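Local coordinates for ABC-type transport system, molybdenum-specific extracellular solute-binding protein (Clostridium difficile, PDB 4KD5) that probably binds molybdate or tungstate outside the cell and delivers it to an ABC transporter for import, at residues 23-27 with 210-215; 54-58 with 198-204; 87-92 with 164-170. One frame throughout, in Å; residues are numbered along the deposited sequence.

Contact 1 (23-27 with 210-215)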
loop_
_atom_site.group_PDB
_atom_site.type_symbol
_atom_site.label_atom_id
_atom_site.label_comp_id
_atom_site.label_asym_id
_atom_site.label_seq_id
_atom_site.Cartn_x
_atom_site.Cartn_y
_atom_site.Cartn_z
ATOM N N ILE A 23 14.856 14.829 5.832
ATOM C CA ILE A 23 13.745 13.900 5.617
ATOM C C ILE A 23 14.178 12.697 4.761
ATOM O O ILE A 23 13.786 11.556 5.027
ATOM C CB ILE A 23 12.533 14.609 4.959
ATOM C CG1 ILE A 23 11.856 15.573 5.940
ATOM C CG2 ILE A 23 11.531 13.595 4.433
ATOM C CD1 ILE A 23 11.189 14.893 7.121
ATOM N N GLU A 24 14.994 12.956 3.743
ATOM C CA GLU A 24 15.471 11.902 2.850
ATOM C C GLU A 24 16.382 10.897 3.551
ATOM O O GLU A 24 16.163 9.690 3.465
ATOM C CB GLU A 24 16.186 12.511 1.635
ATOM C CG GLU A 24 15.296 12.769 0.434
ATOM C CD GLU A 24 15.961 13.641 -0.619
ATOM O OE1 GLU A 24 16.191 13.151 -1.744
ATOM O OE2 GLU A 24 16.246 14.821 -0.321
ATOM N N GLU A 25 17.401 11.398 4.246
ATOM C CA GLU A 25 18.352 10.532 4.944
ATOM C C GLU A 25 17.697 9.761 6.087
ATOM O O GLU A 25 18.135 8.667 6.437
ATOM C CB GLU A 25 19.560 11.335 5.451
ATOM C CG GLU A 25 19.481 11.774 6.918
ATOM C CD GLU A 25 20.482 11.044 7.798
ATOM O OE1 GLU A 25 20.768 11.528 8.915
ATOM O OE2 GLU A 25 20.978 9.979 7.375
ATOM N N GLU A 26 16.638 10.327 6.656
ATOM C CA GLU A 26 15.969 9.713 7.797
ATOM C C GLU A 26 14.936 8.680 7.368
ATOM O O GLU A 26 14.700 7.703 8.075
ATOM C CB GLU A 26 15.315 10.793 8.663
ATOM C CG GLU A 26 15.292 10.493 10.152
ATOM C CD GLU A 26 16.632 10.734 10.821
ATOM O OE1 GLU A 26 16.708 10.605 12.061
ATOM O OE2 GLU A 26 17.610 11.053 10.113
ATOM N N TYR A 27 14.318 8.896 6.211
ATOM C CA TYR A 27 13.353 7.937 5.683
ATOM C C TYR A 27 14.080 6.725 5.134
ATOM O O TYR A 27 13.563 5.609 5.164
ATOM C CB TYR A 27 12.489 8.561 4.589
ATOM C CG TYR A 27 11.285 7.722 4.242
ATOM C CD1 TYR A 27 10.269 7.538 5.164
ATOM C CD2 TYR A 27 11.161 7.117 3.000
ATOM C CE1 TYR A 27 9.166 6.776 4.867
ATOM C CE2 TYR A 27 10.053 6.349 2.689
ATOM C CZ TYR A 27 9.061 6.187 3.633
ATOM O OH TYR A 27 7.950 5.436 3.353
ATOM N N LYS A 210 2.400 6.258 2.306
ATOM C CA LYS A 210 3.278 5.806 3.380
ATOM C C LYS A 210 4.379 6.819 3.678
ATOM O O LYS A 210 4.750 7.016 4.830
ATOM C CB LYS A 210 3.889 4.440 3.050
ATOM C CG LYS A 210 3.177 3.251 3.683
ATOM C CD LYS A 210 1.719 3.151 3.258
ATOM C CE LYS A 210 1.038 1.940 3.887
ATOM N NZ LYS A 210 1.062 1.978 5.380
ATOM N N PHE A 211 4.904 7.460 2.639
ATOM C CA PHE A 211 5.903 8.500 2.847
ATOM C C PHE A 211 5.275 9.750 3.443
ATOM O O PHE A 211 5.916 10.467 4.208
ATOM C CB PHE A 211 6.645 8.854 1.556
ATOM C CG PHE A 211 7.577 10.025 1.706
ATOM C CD1 PHE A 211 8.671 9.952 2.560
ATOM C CD2 PHE A 211 7.358 11.199 1.004
ATOM C CE1 PHE A 211 9.529 11.034 2.705
ATOM C CE2 PHE A 211 8.214 12.281 1.144
ATOM C CZ PHE A 211 9.299 12.198 1.995
ATOM N N GLU A 212 4.024 10.017 3.086
ATOM C CA GLU A 212 3.311 11.159 3.650
ATOM C C GLU A 212 3.097 10.962 5.148
ATOM O O GLU A 212 3.197 11.912 5.928
ATOM C CB GLU A 212 1.966 11.379 2.948
ATOM C CG GLU A 212 1.223 12.616 3.442
ATOM C CD GLU A 212 -0.173 12.756 2.865
ATOM O OE1 GLU A 212 -1.064 13.215 3.606
ATOM O OE2 GLU A 212 -0.380 12.423 1.679
ATOM N N GLU A 213 2.804 9.734 5.561
ATOM C CA GLU A 213 2.584 9.478 6.981
ATOM C C GLU A 213 3.864 9.563 7.808
ATOM O O GLU A 213 3.806 9.770 9.015
ATOM C CB GLU A 213 1.849 8.155 7.214
ATOM C CG GLU A 213 0.395 8.333 7.652
ATOM C CD GLU A 213 0.253 9.072 8.979
ATOM O OE1 GLU A 213 -0.826 9.651 9.221
ATOM O OE2 GLU A 213 1.210 9.068 9.785
ATOM N N PHE A 214 5.016 9.423 7.161
ATOM C CA PHE A 214 6.284 9.631 7.852
ATOM C C PHE A 214 6.437 11.113 8.170
ATOM O O PHE A 214 6.919 11.488 9.236
ATOM C CB PHE A 214 7.470 9.155 7.012
ATOM C CG PHE A 214 8.804 9.544 7.582
ATOM C CD1 PHE A 214 9.281 8.942 8.739
ATOM C CD2 PHE A 214 9.585 10.509 6.963
ATOM C CE1 PHE A 214 10.512 9.300 9.272
ATOM C CE2 PHE A 214 10.818 10.872 7.488
ATOM C CZ PHE A 214 11.282 10.263 8.646
ATOM N N LEU A 215 6.016 11.945 7.225
ATOM C CA LEU A 215 6.064 13.391 7.380
ATOM C C LEU A 215 5.142 13.845 8.508
ATOM O O LEU A 215 5.470 14.762 9.259
ATOM C CB LEU A 215 5.667 14.072 6.068
ATOM C CG LEU A 215 6.472 13.718 4.820
ATOM C CD1 LEU A 215 5.933 14.439 3.590
ATOM C CD2 LEU A 215 7.933 14.058 5.025
#
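The ring of Tyr-27 meets both Phe-211 and Phe-214. Over one of its faces sits Phe-211 CD1, 3.6 Å above the plane and close to the ring centre. This is a T-shaped (edge-to-face) pair, with Phe-211 giving the edge, centroids 5.0 Å apart and planes at 74°. Phe-214 meets Tyr-27 obliquely, with Tyr-27 CD1 over one face of Phe-214 and 3.5 Å from its CG. The three rings form an aromatic cluster between helices 17-28 and 205-215, which pack on the same sheet of an alpha/beta lobe. The short helix segments cross at 110° with axes 11.5 Å apart, and large side chains fill this separation. Tyr-27 holds CG anti to its N (chi1 -167°), which sends the ring across to the second helix.

Ile-23 packs against both phenylalanines. Its CG2 branch touches the edge of the Phe-211 ring, with CZ 3.6 Å away. Glu-26 contributes just its CB, at the edge of the Phe-214 ring. Helix 218-226 adds Ile-223 and Phe-224 against Ile-23. The phenol group reaches past this apolar core to the subunit interface, where Tyr-27 OH is hydrogen-bonded to Lys-210 NZ of the second subunit. The same Ile-23 CG2 also packs against Leu-215 CD2, at 3.7 Å.

Contact 2 (54-58 with 198-204). With FMT (formic acid), chain H.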
loop_
_atom_site.group_PDB
_atom_site.type_symbol
_atom_site.label_atom_id
_atom_site.label_comp_id
_atom_site.label_asym_id
_atom_site.label_seq_id
_atom_site.Cartn_x
_atom_site.Cartn_y
_atom_site.Cartn_z
ATOM N N ALA A 54 2.456 16.057 -15.465
ATOM C CA ALA A 54 3.818 15.713 -15.074
ATOM C C ALA A 54 3.780 14.671 -13.968
ATOM O O ALA A 54 3.049 14.826 -12.986
ATOM C CB ALA A 54 4.565 16.943 -14.610
ATOM N N PRO A 55 4.589 13.613 -14.116
ATOM C CA PRO A 55 4.564 12.453 -13.215
ATOM C C PRO A 55 5.069 12.759 -11.808
ATOM O O PRO A 55 6.216 12.448 -11.470
ATOM C CB PRO A 55 5.498 11.455 -13.905
ATOM C CG PRO A 55 6.420 12.299 -14.720
ATOM C CD PRO A 55 5.600 13.471 -15.181
ATOM N N CYS A 56 4.215 13.368 -10.996
ATOM C CA CYS A 56 4.559 13.668 -9.615
ATOM C C CYS A 56 3.772 12.755 -8.688
ATOM O O CYS A 56 2.636 12.396 -8.982
ATOM C CB CYS A 56 4.267 15.134 -9.303
ATOM S SG CYS A 56 5.287 16.296 -10.231
ATOM N N ASP A 57 4.383 12.372 -7.574
ATOM C CA ASP A 57 3.745 11.457 -6.632
ATOM C C ASP A 57 3.185 12.150 -5.398
ATOM O O ASP A 57 2.068 11.864 -4.975
ATOM C CB ASP A 57 4.722 10.354 -6.207
ATOM C CG ASP A 57 5.166 9.494 -7.366
ATOM O OD1 ASP A 57 4.310 8.807 -7.954
ATOM O OD2 ASP A 57 6.371 9.506 -7.682
ATOM N N LEU A 58 3.969 13.056 -4.826
ATOM C CA LEU A 58 3.543 13.823 -3.662
ATOM C C LEU A 58 3.824 15.306 -3.906
ATOM O O LEU A 58 4.808 15.655 -4.567
ATOM C CB LEU A 58 4.275 13.342 -2.407
ATOM C CG LEU A 58 3.692 13.725 -1.045
ATOM C CD1 LEU A 58 2.616 12.744 -0.620
ATOM C CD2 LEU A 58 4.785 13.772 0.006
ATOM N N VAL A 198 -1.152 13.489 -1.825
ATOM C CA VAL A 198 -0.728 12.509 -2.820
ATOM C C VAL A 198 -1.392 12.866 -4.148
ATOM O O VAL A 198 -2.571 13.230 -4.177
ATOM C CB VAL A 198 -1.108 11.075 -2.407
ATOM C CG1 VAL A 198 -0.756 10.084 -3.506
ATOM C CG2 VAL A 198 -0.397 10.687 -1.127
ATOM N N ILE A 199 -0.640 12.776 -5.241
ATOM C CA ILE A 199 -1.165 13.108 -6.562
ATOM C C ILE A 199 -1.973 11.937 -7.135
ATOM O O ILE A 199 -1.563 10.783 -7.018
ATOM C CB ILE A 199 -0.023 13.497 -7.512
ATOM C CG1 ILE A 199 0.796 14.637 -6.911
ATOM C CG2 ILE A 199 -0.554 13.906 -8.867
ATOM C CD1 ILE A 199 -0.022 15.873 -6.600
ATOM N N LYS A 200 -3.118 12.239 -7.747
ATOM C CA LYS A 200 -4.040 11.217 -8.250
ATOM C C LYS A 200 -3.431 10.357 -9.356
ATOM O O LYS A 200 -3.598 9.138 -9.372
ATOM C CB LYS A 200 -5.321 11.887 -8.755
ATOM C CG LYS A 200 -6.423 10.930 -9.167
ATOM C CD LYS A 200 -7.029 10.240 -7.961
ATOM C CE LYS A 200 -8.545 10.198 -8.068
ATOM N NZ LYS A 200 -9.121 11.554 -8.296
ATOM N N ALA A 201 -2.712 10.998 -10.271
ATOM C CA ALA A 201 -2.133 10.299 -11.419
ATOM C C ALA A 201 -0.922 9.445 -11.063
ATOM O O ALA A 201 -0.411 8.707 -11.906
ATOM C CB ALA A 201 -1.772 11.279 -12.508
ATOM N N SER A 202 -0.451 9.568 -9.825
ATOM C CA SER A 202 0.709 8.807 -9.364
ATOM C C SER A 202 0.526 7.309 -9.565
ATOM O O SER A 202 -0.560 6.768 -9.346
ATOM C CB SER A 202 0.973 9.089 -7.889
ATOM O OG SER A 202 1.885 8.158 -7.356
ATOM N N LYS A 203 1.592 6.643 -9.987
ATOM C CA LYS A 203 1.568 5.201 -10.186
ATOM C C LYS A 203 2.031 4.473 -8.933
ATOM O O LYS A 203 2.124 3.248 -8.911
ATOM C CB LYS A 203 2.433 4.818 -11.390
ATOM C CG LYS A 203 1.735 4.995 -12.731
ATOM C CD LYS A 203 2.676 5.566 -13.782
ATOM C CE LYS A 203 2.483 4.883 -15.129
ATOM N NZ LYS A 203 1.053 4.822 -15.538
ATOM N N ASN A 204 2.324 5.244 -7.892
ATOM C CA ASN A 204 2.689 4.687 -6.597
ATOM C C ASN A 204 1.942 5.385 -5.464
ATOM O O ASN A 204 2.560 5.967 -4.570
ATOM C CB ASN A 204 4.204 4.779 -6.375
ATOM C CG ASN A 204 4.988 3.919 -7.340
ATOM O OD1 ASN A 204 5.491 4.405 -8.352
ATOM N ND2 ASN A 204 5.096 2.629 -7.033
HETATM C C FMT H . -2.685 14.546 -11.446
HETATM O O1 FMT H . -3.315 13.605 -10.958
HETATM O O2 FMT H . -2.026 14.493 -12.485
#
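Two hydrogen bonds join the segments, and both use Asp-57. The first is between backbones: Ile-199 N donates to Asp-57 O at 2.9 Å, with an N-H...O angle of 178°. The second is between side chains: Ser-202 OG donates to Asp-57 OD1 at 2.6 Å and meets its anti lone pair. Ser-202 holds OG anti to its own N (chi1 167°), and this turns the hydroxyl toward the carboxylate. The same OG accepts from Asn-204 N at 3.0 Å, which makes an ST turn. The hydroxyl is therefore gripped in both its donor and acceptor roles. The other carboxylate oxygen, Asp-57 OD2, takes a hydrogen bond from Asn-9 N. Asp-57 thus fastens the turn to strand 6-13.

Two carbon-to-carbonyl contacts add to these. Val-198 CA makes a CA-H...O contact with Asp-57 O, and Ile-199 CB lies 3.2 Å from Cys-56 O.

The apolar pairs are two. Leu-58 CD1 meets Val-198 CG2 at 3.7 Å, and this pair also packs on helix 205-215. Ile-199 CG1 lies near Cys-56 CB at 4.2 Å. Ile-50 of helix 43-52 covers Ile-199 further.

A formic acid, probably from the crystallisation liquor, sits against Ile-199 CG2, Lys-200 CB and Ala-201. Ala-201 N donates to its O1 at 2.8 Å.

Leu-58 and Val-198 form an antiparallel, non-hydrogen-bonded pair where strands 58-60 and 193-198 meet. Residues 199-202 make a type I beta turn just past it. The end of this strand pair, inside the mixed sheet of an alpha/beta lobe, thus runs on into a turn held by Asp-57 and then into helix 205-215, within the solute-binding-protein fold.

Contact 3 (87-92 with 164-170)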
loop_
_atom_site.group_PDB
_atom_site.type_symbol
_atom_site.label_atom_id
_atom_site.label_comp_id
_atom_site.label_asym_id
_atom_site.label_seq_id
_atom_site.Cartn_x
_atom_site.Cartn_y
_atom_site.Cartn_z
ATOM N N ASN A 87 4.170 27.710 9.667
ATOM C CA ASN A 87 5.238 28.593 10.106
ATOM C C ASN A 87 4.719 29.601 11.116
ATOM O O ASN A 87 3.509 29.735 11.303
ATOM C CB ASN A 87 5.866 29.311 8.911
ATOM C CG ASN A 87 7.374 29.207 8.901
ATOM O OD1 ASN A 87 8.017 29.233 9.952
ATOM N ND2 ASN A 87 7.949 29.075 7.709
ATOM N N ASP A 88 5.635 30.295 11.777
ATOM C CA ASP A 88 5.258 31.370 12.682
ATOM C C ASP A 88 5.854 32.685 12.216
ATOM O O ASP A 88 6.983 32.720 11.728
ATOM C CB ASP A 88 5.707 31.060 14.113
ATOM C CG ASP A 88 4.592 30.483 14.961
ATOM O OD1 ASP A 88 3.424 30.844 14.720
ATOM O OD2 ASP A 88 4.882 29.672 15.864
ATOM N N LEU A 89 5.085 33.763 12.350
ATOM C CA LEU A 89 5.583 35.097 12.033
ATOM C C LEU A 89 6.228 35.644 13.299
ATOM O O LEU A 89 5.566 35.775 14.334
ATOM C CB LEU A 89 4.441 36.013 11.600
ATOM C CG LEU A 89 4.667 37.076 10.522
ATOM C CD1 LEU A 89 4.179 38.425 10.991
ATOM C CD2 LEU A 89 6.116 37.173 10.109
ATOM N N VAL A 90 7.520 35.949 13.228
ATOM C CA VAL A 90 8.243 36.380 14.419
ATOM C C VAL A 90 8.845 37.773 14.296
ATOM O O VAL A 90 9.063 38.276 13.191
ATOM C CB VAL A 90 9.338 35.368 14.824
ATOM C CG1 VAL A 90 8.724 34.024 15.153
ATOM C CG2 VAL A 90 10.369 35.221 13.711
ATOM N N LEU A 91 9.101 38.384 15.449
ATOM C CA LEU A 91 9.767 39.680 15.521
ATOM C C LEU A 91 11.244 39.473 15.863
ATOM O O LEU A 91 11.577 38.885 16.896
ATOM C CB LEU A 91 9.106 40.554 16.588
ATOM C CG LEU A 91 9.696 41.943 16.844
ATOM C CD1 LEU A 91 9.557 42.833 15.623
ATOM C CD2 LEU A 91 9.044 42.598 18.054
ATOM N N ILE A 92 12.130 39.953 14.997
ATOM C CA ILE A 92 13.565 39.788 15.220
ATOM C C ILE A 92 14.296 41.111 15.466
ATOM O O ILE A 92 13.806 42.186 15.115
ATOM C CB ILE A 92 14.245 39.064 14.049
ATOM C CG1 ILE A 92 14.067 39.855 12.755
ATOM C CG2 ILE A 92 13.712 37.642 13.901
ATOM C CD1 ILE A 92 14.924 39.355 11.620
ATOM N N VAL A 164 14.175 46.511 14.274
ATOM C CA VAL A 164 13.505 45.215 14.326
ATOM C C VAL A 164 13.023 44.776 12.947
ATOM O O VAL A 164 13.090 45.541 11.983
ATOM C CB VAL A 164 12.306 45.213 15.291
ATOM C CG1 VAL A 164 12.736 45.641 16.668
ATOM C CG2 VAL A 164 11.217 46.139 14.775
ATOM N N GLY A 165 12.529 43.543 12.865
ATOM C CA GLY A 165 12.019 43.010 11.614
ATOM C C GLY A 165 10.944 41.955 11.798
ATOM O O GLY A 165 10.796 41.384 12.882
ATOM N N PHE A 166 10.182 41.705 10.736
ATOM C CA PHE A 166 9.182 40.642 10.741
ATOM C C PHE A 166 9.572 39.559 9.744
ATOM O O PHE A 166 9.863 39.844 8.581
ATOM C CB PHE A 166 7.790 41.192 10.427
ATOM C CG PHE A 166 7.105 41.808 11.612
ATOM C CD1 PHE A 166 6.399 41.016 12.503
ATOM C CD2 PHE A 166 7.171 43.174 11.841
ATOM C CE1 PHE A 166 5.766 41.574 13.601
ATOM C CE2 PHE A 166 6.540 43.738 12.939
ATOM C CZ PHE A 166 5.837 42.936 13.818
ATOM N N VAL A 167 9.573 38.315 10.207
ATOM C CA VAL A 167 10.158 37.227 9.440
ATOM C C VAL A 167 9.569 35.890 9.905
ATOM O O VAL A 167 8.993 35.821 10.986
ATOM C CB VAL A 167 11.697 37.275 9.586
ATOM C CG1 VAL A 167 12.193 36.191 10.518
ATOM C CG2 VAL A 167 12.375 37.180 8.240
ATOM N N TYR A 168 9.675 34.844 9.086
ATOM C CA TYR A 168 9.251 33.510 9.522
ATOM C C TYR A 168 10.273 32.936 10.500
ATOM O O TYR A 168 11.457 33.250 10.408
ATOM C CB TYR A 168 9.091 32.560 8.332
ATOM C CG TYR A 168 7.904 32.848 7.446
ATOM C CD1 TYR A 168 6.857 33.642 7.885
ATOM C CD2 TYR A 168 7.829 32.315 6.170
ATOM C CE1 TYR A 168 5.771 33.901 7.074
ATOM C CE2 TYR A 168 6.750 32.567 5.355
ATOM C CZ TYR A 168 5.725 33.362 5.813
ATOM O OH TYR A 168 4.647 33.616 5.007
ATOM N N PHE A 169 9.835 32.089 11.426
ATOM C CA PHE A 169 10.772 31.494 12.370
ATOM C C PHE A 169 11.805 30.635 11.649
ATOM O O PHE A 169 12.965 30.580 12.049
ATOM C CB PHE A 169 10.041 30.666 13.419
ATOM C CG PHE A 169 10.909 30.261 14.571
ATOM C CD1 PHE A 169 11.486 31.222 15.389
ATOM C CD2 PHE A 169 11.146 28.924 14.843
ATOM C CE1 PHE A 169 12.287 30.856 16.453
ATOM C CE2 PHE A 169 11.948 28.550 15.910
ATOM C CZ PHE A 169 12.519 29.518 16.715
ATOM N N SER A 170 11.377 29.975 10.577
ATOM C CA SER A 170 12.262 29.101 9.810
ATOM C C SER A 170 13.381 29.868 9.111
ATOM O O SER A 170 14.401 29.283 8.736
ATOM C CB SER A 170 11.472 28.273 8.797
ATOM O OG SER A 170 10.739 29.087 7.911
#
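Val-90 and Val-167 form the middle of a tightly packed antiparallel strand pair. Val-90 N donates to Val-167 O at 2.7 Å, and Val-167 N donates back to Val-90 O. Two residues on, Ile-92 and Gly-165 form a second hydrogen-bonded pair. Ile-92 CG1 sits between its own backbone N and carbonyl carbon (chi1 60°), which lays it against Gly-165 O at 3.6 Å. Ile-92 CG2 and Val-90 CG2 both reach Val-167 CG1.

The face with Leu-89, Leu-91, Phe-166 and Tyr-168 is also buried. Leu-91 CD1 lies over one face of the Phe-166 ring as a CH-pi contact, 4.3 Å from the centroid. Leu-89 CD1 touches CD1 of the same ring at 3.7 Å. Helix 122-133 packs on this face.

The far end, where segments 87-92 and 164-170 leave their pairing with each other, is looser and partly solvent-exposed at Phe-169 and Ser-170. Phe-169 N still donates to Asp-88 O, and the Phe-169 ring adds a cation-pi contact with Lys-183. Asn-87 ND2 donates to Ser-170 OG at 2.8 Å, nearly in the amide plane. The return bond from Ser-170 N to Asn-87 OD1 is weak, at 3.5 Å. Asn-87 ND2 also bonds Tyr-194 OH, and Asn-87 CB lies over a face of the Tyr-168 ring.

Tyr-168 is a predicted molybdate-binding residue close to Ala-123, another predicted one. The strand end thus borders the probable oxyanion site, as expected of a ModA-type periplasmic-binding-protein fold.

How the contacts relate
From the N terminus, helix 17-28 comes first, and contact 1 joins it to helix 205-215 near the C-terminal end. This closes the longest loop of the three. Contact 2 closes a shorter loop within it, bringing 54-58 to 198-204. Contact 3 closes the innermost loop, between 87-92 and 164-170. The three loops nest without crossing. Contacts 1 and 2 touch: Leu-58 packs on Phe-211 and Leu-215, so the helix pair and the strand-end turn share one lobe. Contact 3 ties strand 82-94 to strand 164-168 in the part of the sheet across the chain's centre, its nearest atoms about 13 Å from contact 1.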